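Local coordinates for protein PKS (Streptomyces sp. CNQ431, PDB 5YDA) that serves as the broadly selective acyltransferase domain of the splenocin polyketide synthase SpnD, probably transferring acyl building blocks to a carrier domain, at residues Q122-G127 against E162-G167; P150-D155 against G167-F172; L201-A206 against V342-D347; L219-E224 against L313-L318; V259-A264 against A383-D388. One frame throughout, in Å; residues are numbered along the deposited sequence.

Interaction 1. Residues Q122-G127 against E162-G167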
# COMPACT_ATOMS: atom_id res chain seq x y z
N GLN A 122 -6.33 6.41 5.74
CA GLN A 122 -7.69 5.95 5.48
C GLN A 122 -8.64 7.14 5.40
O GLN A 122 -8.40 8.19 6.01
CB GLN A 122 -8.15 4.99 6.57
CG GLN A 122 -8.37 5.61 7.95
CD GLN A 122 -7.06 5.76 8.74
OE1 GLN A 122 -5.99 5.42 8.26
NE2 GLN A 122 -7.16 6.28 9.96
N TYR A 123 -9.72 6.98 4.64
CA TYR A 123 -10.78 7.97 4.58
C TYR A 123 -12.06 7.32 4.09
O TYR A 123 -12.05 6.27 3.43
CB TYR A 123 -10.40 9.15 3.67
CG TYR A 123 -9.98 8.75 2.26
CD1 TYR A 123 -10.90 8.73 1.21
CD2 TYR A 123 -8.66 8.41 1.99
CE1 TYR A 123 -10.50 8.39 -0.09
CE2 TYR A 123 -8.25 8.06 0.69
CZ TYR A 123 -9.18 8.06 -0.34
OH TYR A 123 -8.78 7.72 -1.62
N VAL A 124 -13.18 7.98 4.40
CA VAL A 124 -14.47 7.57 3.88
C VAL A 124 -14.51 7.78 2.38
O VAL A 124 -14.17 8.86 1.88
CB VAL A 124 -15.58 8.36 4.59
CG1 VAL A 124 -16.96 7.88 4.13
CG2 VAL A 124 -15.42 8.23 6.09
N GLY A 125 -14.95 6.76 1.65
CA GLY A 125 -15.01 6.81 0.20
C GLY A 125 -13.84 6.17 -0.52
O GLY A 125 -13.88 6.07 -1.75
N MET A 126 -12.81 5.74 0.21
CA MET A 126 -11.64 5.17 -0.47
C MET A 126 -12.04 3.88 -1.17
O MET A 126 -12.80 3.07 -0.62
CB MET A 126 -10.50 4.93 0.52
CG MET A 126 -10.83 3.93 1.63
SD MET A 126 -9.49 3.84 2.84
CE MET A 126 -10.28 2.84 4.11
N GLY A 127 -11.57 3.73 -2.40
CA GLY A 127 -11.91 2.57 -3.21
C GLY A 127 -13.34 2.51 -3.72
O GLY A 127 -13.69 1.52 -4.39
N GLU A 162 -19.80 5.52 3.46
CA GLU A 162 -20.81 6.49 3.87
C GLU A 162 -20.35 7.39 5.01
O GLU A 162 -20.29 8.61 4.84
CB GLU A 162 -22.10 5.74 4.24
CG GLU A 162 -22.54 4.76 3.15
CD GLU A 162 -23.75 3.94 3.56
OE1 GLU A 162 -24.54 4.43 4.39
OE2 GLU A 162 -23.89 2.79 3.07
N GLU A 163 -20.03 6.83 6.18
CA GLU A 163 -19.57 7.66 7.29
C GLU A 163 -18.86 6.75 8.29
O GLU A 163 -19.14 5.55 8.37
CB GLU A 163 -20.73 8.40 7.97
CG GLU A 163 -21.85 7.46 8.44
CD GLU A 163 -22.85 8.11 9.40
OE1 GLU A 163 -23.25 9.28 9.19
OE2 GLU A 163 -23.23 7.43 10.39
N VAL A 164 -17.94 7.34 9.07
CA VAL A 164 -17.26 6.59 10.11
C VAL A 164 -16.70 7.57 11.13
O VAL A 164 -16.26 8.68 10.79
CB VAL A 164 -16.15 5.68 9.53
CG1 VAL A 164 -14.95 6.48 9.06
CG2 VAL A 164 -15.70 4.65 10.55
N GLU A 165 -16.61 7.12 12.34
CA GLU A 165 -16.01 7.89 13.36
C GLU A 165 -14.51 7.72 13.17
O GLU A 165 -14.04 6.64 13.06
CB GLU A 165 -16.53 7.41 14.70
CG GLU A 165 -15.52 7.33 15.80
CD GLU A 165 -15.79 8.32 16.89
OE1 GLU A 165 -15.46 9.50 16.71
OE2 GLU A 165 -16.34 7.90 17.93
N PRO A 166 -13.77 8.89 13.10
CA PRO A 166 -12.32 8.72 12.88
C PRO A 166 -11.58 7.92 13.94
O PRO A 166 -11.92 8.00 15.07
CB PRO A 166 -11.80 10.14 12.87
CG PRO A 166 -12.90 10.94 12.38
CD PRO A 166 -14.03 10.39 13.13
N GLY A 167 -10.58 7.17 13.54
CA GLY A 167 -9.86 6.33 14.49
C GLY A 167 -10.66 5.24 15.21
O GLY A 167 -10.17 4.69 16.20
O HOH W 1 -9.78 7.51 10.79
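Val124 meets Glu162, Glu163 and Val164 at the surface of the acyltransferase domain, where a type II beta turn from Tyr123 to Met126 packs on the loop that leads from helix 156-161 to helix 169-188. The apolar part of the contact rests on the two branches of Val124. With CG1 trans to the backbone N (chi1 -176°), the methyls spread along the facing chain. CG1 lies 3.5 Å from Glu162 O, close to the peptide that joins Glu162 to Glu163, and CG2 reaches Val164 CG1 at 3.5 Å. The two valine side chains pass alongside each other, running in opposite directions.

The bonds inside the turn are weak. Met126 N donates to Tyr123 O over 3.4 Å, and Tyr123 N points almost straight at Met126 SD, 3.6 Å away with an N-H...S angle of 167°. Met126 also folds over the Tyr123 ring, its CB 3.4 Å above the plane and displaced toward the rim. Beyond the turn, Tyr123 OH bonds to Arg399 O, and Gly125 has a backbone bond with Leu160 of the helix that delivers the second segment.

No direct hydrogen bond joins the two segments, so the polar link goes through a water. Gln122 bends its amide toward Gly167, while its OE1 is held by Gly120 N. The water accepts from both sides: Gln122 NE2 lies 3.0 Å from its oxygen, and Gly167 N 2.9 Å.

Interaction 2. Residues P150-D155 against G167-F172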
# COMPACT_ATOMS: atom_id res chain seq x y z
N PRO A 150 -20.13 -10.05 12.94
CA PRO A 150 -20.22 -10.40 14.37
C PRO A 150 -19.14 -9.76 15.23
O PRO A 150 -19.41 -9.38 16.37
CB PRO A 150 -20.13 -11.93 14.37
CG PRO A 150 -19.61 -12.31 13.02
CD PRO A 150 -20.03 -11.25 12.08
N ALA A 151 -17.91 -9.64 14.71
CA ALA A 151 -16.84 -9.03 15.49
C ALA A 151 -16.93 -7.51 15.47
O ALA A 151 -16.65 -6.85 16.48
CB ALA A 151 -15.47 -9.46 14.96
N LEU A 152 -17.32 -6.93 14.34
CA LEU A 152 -17.35 -5.48 14.24
C LEU A 152 -18.59 -4.90 14.90
O LEU A 152 -18.52 -3.85 15.54
CB LEU A 152 -17.29 -5.06 12.78
CG LEU A 152 -16.83 -3.64 12.52
CD1 LEU A 152 -15.55 -3.37 13.33
CD2 LEU A 152 -16.58 -3.50 11.02
N GLY A 153 -19.74 -5.58 14.75
CA GLY A 153 -21.00 -5.05 15.20
C GLY A 153 -21.74 -4.21 14.18
O GLY A 153 -22.80 -3.66 14.50
N SER A 154 -21.23 -4.11 12.96
CA SER A 154 -21.86 -3.31 11.92
C SER A 154 -21.39 -3.82 10.58
O SER A 154 -20.54 -4.71 10.49
CB SER A 154 -21.55 -1.81 12.08
OG SER A 154 -20.15 -1.59 12.04
N ASP A 155 -21.95 -3.24 9.52
CA ASP A 155 -21.58 -3.56 8.15
C ASP A 155 -20.42 -2.63 7.78
O ASP A 155 -20.59 -1.41 7.73
CB ASP A 155 -22.77 -3.38 7.21
CG ASP A 155 -22.50 -3.89 5.80
OD1 ASP A 155 -23.43 -4.46 5.18
OD2 ASP A 155 -21.37 -3.73 5.30
N GLY A 167 -10.58 7.17 13.54
CA GLY A 167 -9.86 6.33 14.49
C GLY A 167 -10.66 5.24 15.21
O GLY A 167 -10.17 4.69 16.20
N SER A 168 -11.87 4.93 14.75
CA SER A 168 -12.63 3.84 15.35
C SER A 168 -12.15 2.48 14.83
O SER A 168 -11.41 2.39 13.85
CB SER A 168 -14.11 3.99 15.04
OG SER A 168 -14.31 3.81 13.64
N THR A 169 -12.59 1.42 15.50
CA THR A 169 -12.30 0.07 15.00
C THR A 169 -12.70 -0.07 13.53
O THR A 169 -11.93 -0.60 12.71
CB THR A 169 -13.04 -0.97 15.86
OG1 THR A 169 -12.78 -0.72 17.25
CG2 THR A 169 -12.58 -2.38 15.51
N ALA A 170 -13.88 0.45 13.18
CA ALA A 170 -14.36 0.36 11.80
C ALA A 170 -13.46 1.13 10.84
O ALA A 170 -13.24 0.70 9.70
CB ALA A 170 -15.80 0.88 11.72
N ALA A 171 -12.97 2.31 11.27
CA ALA A 171 -12.13 3.11 10.39
C ALA A 171 -10.87 2.34 10.00
O ALA A 171 -10.45 2.37 8.84
CB ALA A 171 -11.76 4.44 11.05
N PHE A 172 -10.26 1.64 10.96
CA PHE A 172 -9.03 0.94 10.63
C PHE A 172 -9.31 -0.37 9.90
O PHE A 172 -8.56 -0.74 9.00
CB PHE A 172 -8.20 0.71 11.89
CG PHE A 172 -7.60 1.97 12.43
CD1 PHE A 172 -6.62 2.65 11.71
CD2 PHE A 172 -8.02 2.49 13.65
CE1 PHE A 172 -6.06 3.82 12.19
CE2 PHE A 172 -7.47 3.66 14.14
CZ PHE A 172 -6.49 4.33 13.41
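This is a small apolar contact at the surface of the acyltransferase domain, in which Leu152, in the last turn of helix 135-152, lies against Thr169 and Ala170 in the first turn of helix 169-188. Leu152 does the reaching. Its CG sits beside the carbonyl carbon, turned from the backbone N (chi1 -159°), which carries the two methyls across to the other helix. CD1 meets Thr169 CG2 at 3.8 Å, the two side chains lying alongside and pointing opposite ways, and it also comes within 4.2 Å of Ala170 N. The second methyl is looser, with Leu152 CD2 4.5 Å from Ala170 CB.

Polar groups act nearby. Ser168 is the N-cap of helix 169-188: its OG accepts from Ala171 N at 3.1 Å, with an N-H...O angle of 153°, and is also bonded to Glu165 O. Helix 135-152 stops at Gly153, which has positive phi, and Asp155 then N-caps helix 156-161 and forms salt bridges with Arg149 and Arg157. Arg227 of helix 215-231 bonds to Ala151 O and touches Thr169.

Across the segments themselves methyl groups meet, with Ala170 N beside them and no hydrogen bond. Packing of this kind gives cohesion without a preferred direction, and would probably tolerate small shifts of one helix end against the other.

Interaction 3. Residues L201-A206 against V342-D347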
# COMPACT_ATOMS: atom_id res chain seq x y z
N LEU A 201 -0.14 -2.69 11.29
CA LEU A 201 -1.38 -3.25 10.75
C LEU A 201 -1.16 -3.89 9.38
O LEU A 201 -1.68 -4.98 9.10
CB LEU A 201 -2.44 -2.14 10.71
CG LEU A 201 -3.93 -2.33 10.41
CD1 LEU A 201 -4.22 -2.26 8.93
CD2 LEU A 201 -4.36 -3.66 10.94
N GLY A 202 -0.35 -3.25 8.53
CA GLY A 202 -0.11 -3.77 7.20
C GLY A 202 0.60 -5.11 7.17
O GLY A 202 0.52 -5.82 6.16
N GLU A 203 1.31 -5.47 8.25
CA GLU A 203 1.93 -6.79 8.30
C GLU A 203 0.89 -7.90 8.39
O GLU A 203 1.11 -9.00 7.87
CB GLU A 203 2.92 -6.89 9.47
CG GLU A 203 3.72 -8.20 9.43
CD GLU A 203 5.10 -8.10 10.09
OE1 GLU A 203 5.49 -9.06 10.81
OE2 GLU A 203 5.79 -7.06 9.89
N TYR A 204 -0.25 -7.62 9.02
CA TYR A 204 -1.36 -8.57 8.97
C TYR A 204 -1.86 -8.75 7.55
O TYR A 204 -2.09 -9.88 7.10
CB TYR A 204 -2.48 -8.13 9.90
CG TYR A 204 -2.13 -8.40 11.34
CD1 TYR A 204 -2.55 -9.58 11.97
CD2 TYR A 204 -1.31 -7.53 12.05
CE1 TYR A 204 -2.20 -9.85 13.28
CE2 TYR A 204 -0.96 -7.79 13.37
CZ TYR A 204 -1.41 -8.96 13.98
OH TYR A 204 -1.07 -9.25 15.29
N THR A 205 -2.03 -7.64 6.83
CA THR A 205 -2.47 -7.77 5.44
C THR A 205 -1.46 -8.57 4.65
O THR A 205 -1.84 -9.42 3.82
CB THR A 205 -2.66 -6.39 4.79
OG1 THR A 205 -3.25 -5.48 5.74
CG2 THR A 205 -3.57 -6.50 3.56
N ALA A 206 -0.17 -8.31 4.88
CA ALA A 206 0.89 -9.05 4.20
C ALA A 206 0.81 -10.52 4.55
O ALA A 206 0.98 -11.38 3.68
CB ALA A 206 2.26 -8.48 4.59
N VAL A 342 2.97 -17.81 17.66
CA VAL A 342 2.13 -16.81 18.31
C VAL A 342 2.98 -15.78 19.05
O VAL A 342 2.67 -14.58 19.05
CB VAL A 342 1.11 -17.47 19.26
CG1 VAL A 342 0.56 -16.46 20.27
CG2 VAL A 342 -0.05 -18.08 18.48
N GLY A 343 4.05 -16.24 19.72
CA GLY A 343 4.89 -15.33 20.47
C GLY A 343 5.57 -14.30 19.59
O GLY A 343 5.75 -13.14 19.99
N HIS A 344 5.95 -14.69 18.37
CA HIS A 344 6.49 -13.73 17.41
C HIS A 344 5.46 -12.65 17.10
O HIS A 344 5.76 -11.45 17.14
CB HIS A 344 6.94 -14.46 16.14
CG HIS A 344 7.20 -13.56 14.97
ND1 HIS A 344 8.35 -12.82 14.84
CD2 HIS A 344 6.46 -13.29 13.87
CE1 HIS A 344 8.32 -12.14 13.71
NE2 HIS A 344 7.18 -12.41 13.10
N TRP A 345 4.22 -13.06 16.83
CA TRP A 345 3.18 -12.08 16.53
C TRP A 345 2.89 -11.19 17.73
O TRP A 345 2.59 -10.00 17.56
CB TRP A 345 1.93 -12.78 16.02
CG TRP A 345 2.09 -13.22 14.60
CD1 TRP A 345 2.43 -14.47 14.16
CD2 TRP A 345 1.98 -12.40 13.43
NE1 TRP A 345 2.51 -14.48 12.79
CE2 TRP A 345 2.24 -13.22 12.32
CE3 TRP A 345 1.65 -11.06 13.22
CZ2 TRP A 345 2.19 -12.75 11.02
CZ3 TRP A 345 1.61 -10.59 11.93
CH2 TRP A 345 1.88 -11.43 10.84
N VAL A 346 2.99 -11.73 18.95
CA VAL A 346 2.91 -10.89 20.14
C VAL A 346 4.05 -9.88 20.15
O VAL A 346 3.84 -8.68 20.37
CB VAL A 346 2.92 -11.76 21.42
CG1 VAL A 346 3.03 -10.87 22.67
CG2 VAL A 346 1.66 -12.62 21.50
N ASP A 347 5.29 -10.35 19.91
CA ASP A 347 6.43 -9.44 19.83
C ASP A 347 6.23 -8.37 18.77
O ASP A 347 6.62 -7.21 18.95
CB ASP A 347 7.71 -10.22 19.52
CG ASP A 347 8.21 -11.03 20.70
OD1 ASP A 347 7.83 -10.72 21.85
OD2 ASP A 347 9.00 -11.97 20.47
O HOH W 2 5.12 -11.67 11.24
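Tyr204 and Glu203 meet Trp345 where helix 201-210, which carries Gly202 of the probable GxSxG nucleophile elbow of the acyltransferase, faces helix 342-350. The short helical segments run roughly antiparallel (146°) with axes 12.4 Å apart, a wide gap that the large side chains bridge. The tight half is aromatic. Trp345 CG points opposite its own carbonyl carbon (chi1 -76°), sending the indole across to Tyr204. Its six-membered ring leans over one face of the phenol, CZ3 3.9 Å above the plane of Tyr204 and over its centre, with the planes inclined at 49°. Farther along, Trp345 CH2 comes edge-on to Glu203 O at 3.9 Å. Tyr204 OH is buried here and has no polar partner in the model, whereas Trp345 NE1 is bonded to Ala339 O.

The other half is looser and wet. Between Glu203 OE1 and His344 NE2 lies a water. It donates to Glu203 OE1 at 2.7 Å and sits 2.9 Å from His344 NE2, in the imidazole plane. Asn328 N holds OE2, so that bonds on both carboxylate oxygens help to hold its rotation. The same water oxygen lies 3.1 Å above the indole plane of Trp345, displaced toward the rim.

Interaction 4. Residues L219-E224 against L313-L318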
# COMPACT_ATOMS: atom_id res chain seq x y z
N LEU A 219 -9.58 -11.40 10.07
CA LEU A 219 -10.47 -10.25 10.21
C LEU A 219 -10.91 -9.97 11.66
O LEU A 219 -10.67 -8.86 12.14
CB LEU A 219 -11.67 -10.43 9.28
CG LEU A 219 -11.44 -10.17 7.78
CD1 LEU A 219 -12.60 -10.72 6.97
CD2 LEU A 219 -11.26 -8.67 7.52
N PRO A 220 -11.51 -10.92 12.39
CA PRO A 220 -11.89 -10.57 13.77
C PRO A 220 -10.69 -10.35 14.69
O PRO A 220 -10.80 -9.56 15.63
CB PRO A 220 -12.75 -11.77 14.23
CG PRO A 220 -12.36 -12.90 13.33
CD PRO A 220 -11.85 -12.31 12.04
N VAL A 221 -9.56 -10.99 14.43
CA VAL A 221 -8.39 -10.83 15.30
C VAL A 221 -7.79 -9.44 15.14
O VAL A 221 -7.48 -8.76 16.13
CB VAL A 221 -7.35 -11.93 15.01
CG1 VAL A 221 -6.05 -11.62 15.75
CG2 VAL A 221 -7.89 -13.30 15.41
N VAL A 222 -7.61 -9.01 13.89
CA VAL A 222 -7.18 -7.63 13.64
C VAL A 222 -8.14 -6.64 14.29
O VAL A 222 -7.71 -5.65 14.89
CB VAL A 222 -7.06 -7.39 12.12
CG1 VAL A 222 -6.80 -5.91 11.82
CG2 VAL A 222 -5.95 -8.27 11.54
N ALA A 223 -9.45 -6.91 14.23
CA ALA A 223 -10.41 -6.02 14.87
C ALA A 223 -10.16 -5.93 16.37
O ALA A 223 -10.18 -4.83 16.94
CB ALA A 223 -11.84 -6.47 14.58
N GLU A 224 -9.94 -7.07 17.04
CA GLU A 224 -9.70 -7.01 18.48
C GLU A 224 -8.31 -6.44 18.79
O GLU A 224 -8.11 -5.84 19.85
CB GLU A 224 -9.86 -8.40 19.13
CG GLU A 224 -11.21 -9.12 18.86
CD GLU A 224 -12.46 -8.32 19.28
OE1 GLU A 224 -13.58 -8.66 18.80
OE2 GLU A 224 -12.34 -7.38 20.11
N LEU A 313 -4.64 -14.38 19.06
CA LEU A 313 -3.71 -14.91 18.07
C LEU A 313 -3.75 -16.44 18.04
O LEU A 313 -3.50 -17.04 16.99
CB LEU A 313 -2.30 -14.41 18.36
CG LEU A 313 -2.06 -12.93 18.02
CD1 LEU A 313 -0.73 -12.49 18.61
CD2 LEU A 313 -2.10 -12.68 16.49
N ARG A 314 -4.08 -17.07 19.17
CA ARG A 314 -4.20 -18.52 19.21
C ARG A 314 -5.40 -19.06 18.42
O ARG A 314 -5.43 -20.25 18.12
CB ARG A 314 -4.28 -18.99 20.68
CG ARG A 314 -2.90 -19.07 21.35
CD ARG A 314 -2.94 -19.75 22.71
NE ARG A 314 -3.56 -18.92 23.74
CZ ARG A 314 -2.91 -18.04 24.50
NH1 ARG A 314 -3.57 -17.33 25.41
NH2 ARG A 314 -1.60 -17.84 24.35
N THR A 315 -6.36 -18.22 18.04
CA THR A 315 -7.45 -18.71 17.21
C THR A 315 -7.08 -18.88 15.74
O THR A 315 -7.89 -19.41 14.98
CB THR A 315 -8.67 -17.78 17.29
OG1 THR A 315 -8.41 -16.58 16.55
CG2 THR A 315 -8.97 -17.41 18.73
N LEU A 316 -5.88 -18.49 15.33
CA LEU A 316 -5.50 -18.49 13.91
C LEU A 316 -4.77 -19.77 13.51
O LEU A 316 -3.92 -20.27 14.25
CB LEU A 316 -4.60 -17.30 13.59
CG LEU A 316 -5.04 -15.89 13.97
CD1 LEU A 316 -3.88 -14.94 13.72
CD2 LEU A 316 -6.26 -15.50 13.14
N THR A 317 -5.06 -20.25 12.31
CA THR A 317 -4.28 -21.32 11.69
C THR A 317 -3.10 -20.71 10.93
O THR A 317 -3.24 -20.28 9.78
CB THR A 317 -5.16 -22.15 10.76
OG1 THR A 317 -6.22 -22.73 11.52
CG2 THR A 317 -4.34 -23.25 10.09
N LEU A 318 -1.93 -20.68 11.56
CA LEU A 318 -0.74 -20.09 10.95
C LEU A 318 -0.00 -21.11 10.09
O LEU A 318 0.19 -22.25 10.50
CB LEU A 318 0.19 -19.54 12.03
CG LEU A 318 -0.44 -18.52 12.97
CD1 LEU A 318 0.54 -18.18 14.09
CD2 LEU A 318 -0.85 -17.25 12.20
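Val221 carries this contact, pushing from helix 215-231 into a turn formed by Leu313, Thr315 and Leu316. Entering the segment, Leu219 points away from that turn and packs on helices 135-152 and 169-188. Pro220 comes next; it has no N-H to give to the preceding turn, and the helix kinks there, with the ring resting on Ala151.

Val221 then faces the partner squarely. A chi1 of 171° puts CG1 beside the carbonyl carbon and CG2 beside the backbone N, and the two methyls divide the work. CG1 meets Leu313 CD2 at 4.2 Å, the side chains crossing at about a right angle. CG2 takes the closer contacts, with Leu316 CD2 at 3.6 Å and Thr315 OG1 at 3.5 Å. Thr315 OG1 is bonded to His312 O, and its contact with the valine methyl is plain van der Waals. What receives Val221 is a type I beta turn, Leu313 to Leu316, closed by Leu316 N to Leu313 O at 3.2 Å. It follows on from helix 306-313 and leads into the loop to strand 325-327 of the central, largely parallel sheet. The same loop is tied to helix 215-231 by a bond between Thr317 N and Glu217 OE2.

Val222, one step on, turns to Leu201 and Tyr204 of helix 201-210. Ala223 N bonds to Leu219 O (3.1 Å), continuing the helix past the kink. Glu224 N bonds to Pro220 O at 3.0 Å, and its OE1 forms a salt bridge with Arg227.

Interaction 5. Residues V259-A264 against A383-D388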
# COMPACT_ATOMS: atom_id res chain seq x y z
N VAL A 259 11.05 2.77 13.36
CA VAL A 259 12.14 3.41 12.64
C VAL A 259 11.81 3.28 11.16
O VAL A 259 11.99 2.22 10.55
CB VAL A 259 13.50 2.78 12.98
CG1 VAL A 259 14.63 3.43 12.17
CG2 VAL A 259 13.77 2.91 14.48
N ASN A 260 11.32 4.37 10.57
CA ASN A 260 10.65 4.32 9.28
C ASN A 260 11.55 4.67 8.09
O ASN A 260 11.40 4.06 7.03
CB ASN A 260 9.44 5.25 9.30
CG ASN A 260 8.33 4.70 10.18
OD1 ASN A 260 8.32 3.50 10.47
ND2 ASN A 260 7.42 5.56 10.62
N SER A 261 12.47 5.64 8.24
CA SER A 261 13.41 6.04 7.20
C SER A 261 14.48 6.91 7.83
O SER A 261 14.35 7.30 9.01
CB SER A 261 12.70 6.80 6.07
OG SER A 261 12.60 8.17 6.39
N PRO A 262 15.56 7.26 7.11
CA PRO A 262 16.59 8.14 7.70
C PRO A 262 16.07 9.48 8.21
O PRO A 262 16.82 10.17 8.91
CB PRO A 262 17.59 8.33 6.55
CG PRO A 262 17.49 7.05 5.77
CD PRO A 262 16.00 6.69 5.82
N VAL A 263 14.84 9.88 7.91
CA VAL A 263 14.32 11.15 8.40
C VAL A 263 12.96 10.97 9.07
O VAL A 263 12.15 11.90 9.08
CB VAL A 263 14.20 12.19 7.26
CG1 VAL A 263 15.59 12.58 6.71
CG2 VAL A 263 13.27 11.67 6.14
N ALA A 264 12.67 9.78 9.60
CA ALA A 264 11.34 9.54 10.15
C ALA A 264 11.37 8.41 11.17
O ALA A 264 11.84 7.30 10.87
CB ALA A 264 10.34 9.22 9.04
N ALA A 383 10.42 4.57 1.49
CA ALA A 383 11.29 3.73 0.68
C ALA A 383 12.26 4.58 -0.14
O ALA A 383 13.44 4.24 -0.24
CB ALA A 383 10.46 2.83 -0.24
N ARG A 384 11.77 5.68 -0.73
CA ARG A 384 12.66 6.54 -1.50
C ARG A 384 13.75 7.14 -0.60
O ARG A 384 14.91 7.24 -1.01
CB ARG A 384 11.86 7.65 -2.19
CG ARG A 384 10.97 7.17 -3.33
CD ARG A 384 10.85 8.25 -4.38
NE ARG A 384 9.73 8.06 -5.30
CZ ARG A 384 8.48 8.48 -5.09
NH1 ARG A 384 7.57 8.24 -6.02
NH2 ARG A 384 8.12 9.15 -3.98
N ALA A 385 13.39 7.54 0.62
CA ALA A 385 14.38 8.08 1.54
C ALA A 385 15.42 7.04 1.91
O ALA A 385 16.63 7.33 1.90
CB ALA A 385 13.70 8.62 2.81
N ARG A 386 14.99 5.81 2.22
CA ARG A 386 15.95 4.79 2.63
C ARG A 386 16.79 4.28 1.46
O ARG A 386 17.94 3.88 1.67
CB ARG A 386 15.21 3.61 3.29
CG ARG A 386 16.14 2.50 3.77
CD ARG A 386 17.21 3.03 4.75
NE ARG A 386 18.02 1.95 5.30
CZ ARG A 386 19.04 1.38 4.66
NH1 ARG A 386 19.39 1.78 3.44
NH2 ARG A 386 19.72 0.39 5.24
N LEU A 387 16.24 4.27 0.25
CA LEU A 387 16.86 3.63 -0.90
C LEU A 387 17.52 4.63 -1.84
O LEU A 387 17.90 4.26 -2.95
CB LEU A 387 15.82 2.81 -1.67
CG LEU A 387 15.61 1.33 -1.36
CD1 LEU A 387 16.17 0.95 -0.02
CD2 LEU A 387 14.15 0.96 -1.47
N ASP A 388 17.61 5.89 -1.45
CA ASP A 388 18.38 6.90 -2.18
C ASP A 388 19.84 6.45 -2.28
O ASP A 388 20.39 5.96 -1.29
CB ASP A 388 18.27 8.23 -1.42
CG ASP A 388 18.83 9.40 -2.20
OD1 ASP A 388 20.06 9.63 -2.11
OD2 ASP A 388 18.02 10.10 -2.86
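The hairpin turn between strands 254-261 and 264-269 sets Ser261 and Pro262 against Ala385 and Arg386, near the end of helix 378-387. Pro262 lies on the helix backbone: its CD is 3.7 Å from Arg386 CA, and its CG 4.0 Å from Ala385 O. The arginine side chain leaves at about a right angle to the proline. It starts out directly opposite its own N (chi1 -179°) and then bends at chi2 (56°), so that Arg386 CD stands 4.0 Å from Pro262 CD. Ala385 CB touches Ser261 through both CB and OG, the latter at 3.8 Å.

The hairpin is closed by a type I beta turn from Ser261 to Ala264 overlapping a classic beta bulge, in which Asn260 N (3.0 Å) and Ser261 N (3.2 Å) both donate to Ala264 O. Ser261 OG adds an ST turn, accepting from Val263 N at 3.2 Å along a nearly straight line (167°). These strands belong to the four-stranded antiparallel sheet of the small, ferredoxin-like subdomain of acyltransferases, whereas helix 378-387 follows strand 369-372 of the large one, so the hairpin bears on the boundary between them. Leu382, a turn earlier on the helix, touches Asn260, Ser261 and Ala264. Asn260 OD1 in turn is hydrogen-bonded to NE2 of His199, the residue before Ser200 of the probable nucleophile elbow.

In the fold
Interactions 1, 2, 4 and 3 touch in that order through the large subdomain, while interaction 5 stands apart at its boundary with the small one. Interactions 1 and 2 share Gly167, their centres about 11 Å apart, with Gln122 NE2 3.5 Å from Phe172 CE1. Interaction 2 touches interaction 4 where Thr169 CG2 lies 3.7 Å from Ala223 O. Interactions 3 and 4 have centres about 10 Å apart and join where Trp345 CB comes within 3.7 Å of Leu313 CD1. Interaction 5 lies about 22 Å from interaction 3, centre to centre, yet both border the probable nucleophile elbow: segment 201-206 holds Gly202 of the pattern, and segment 259-264 reaches it from the other subdomain.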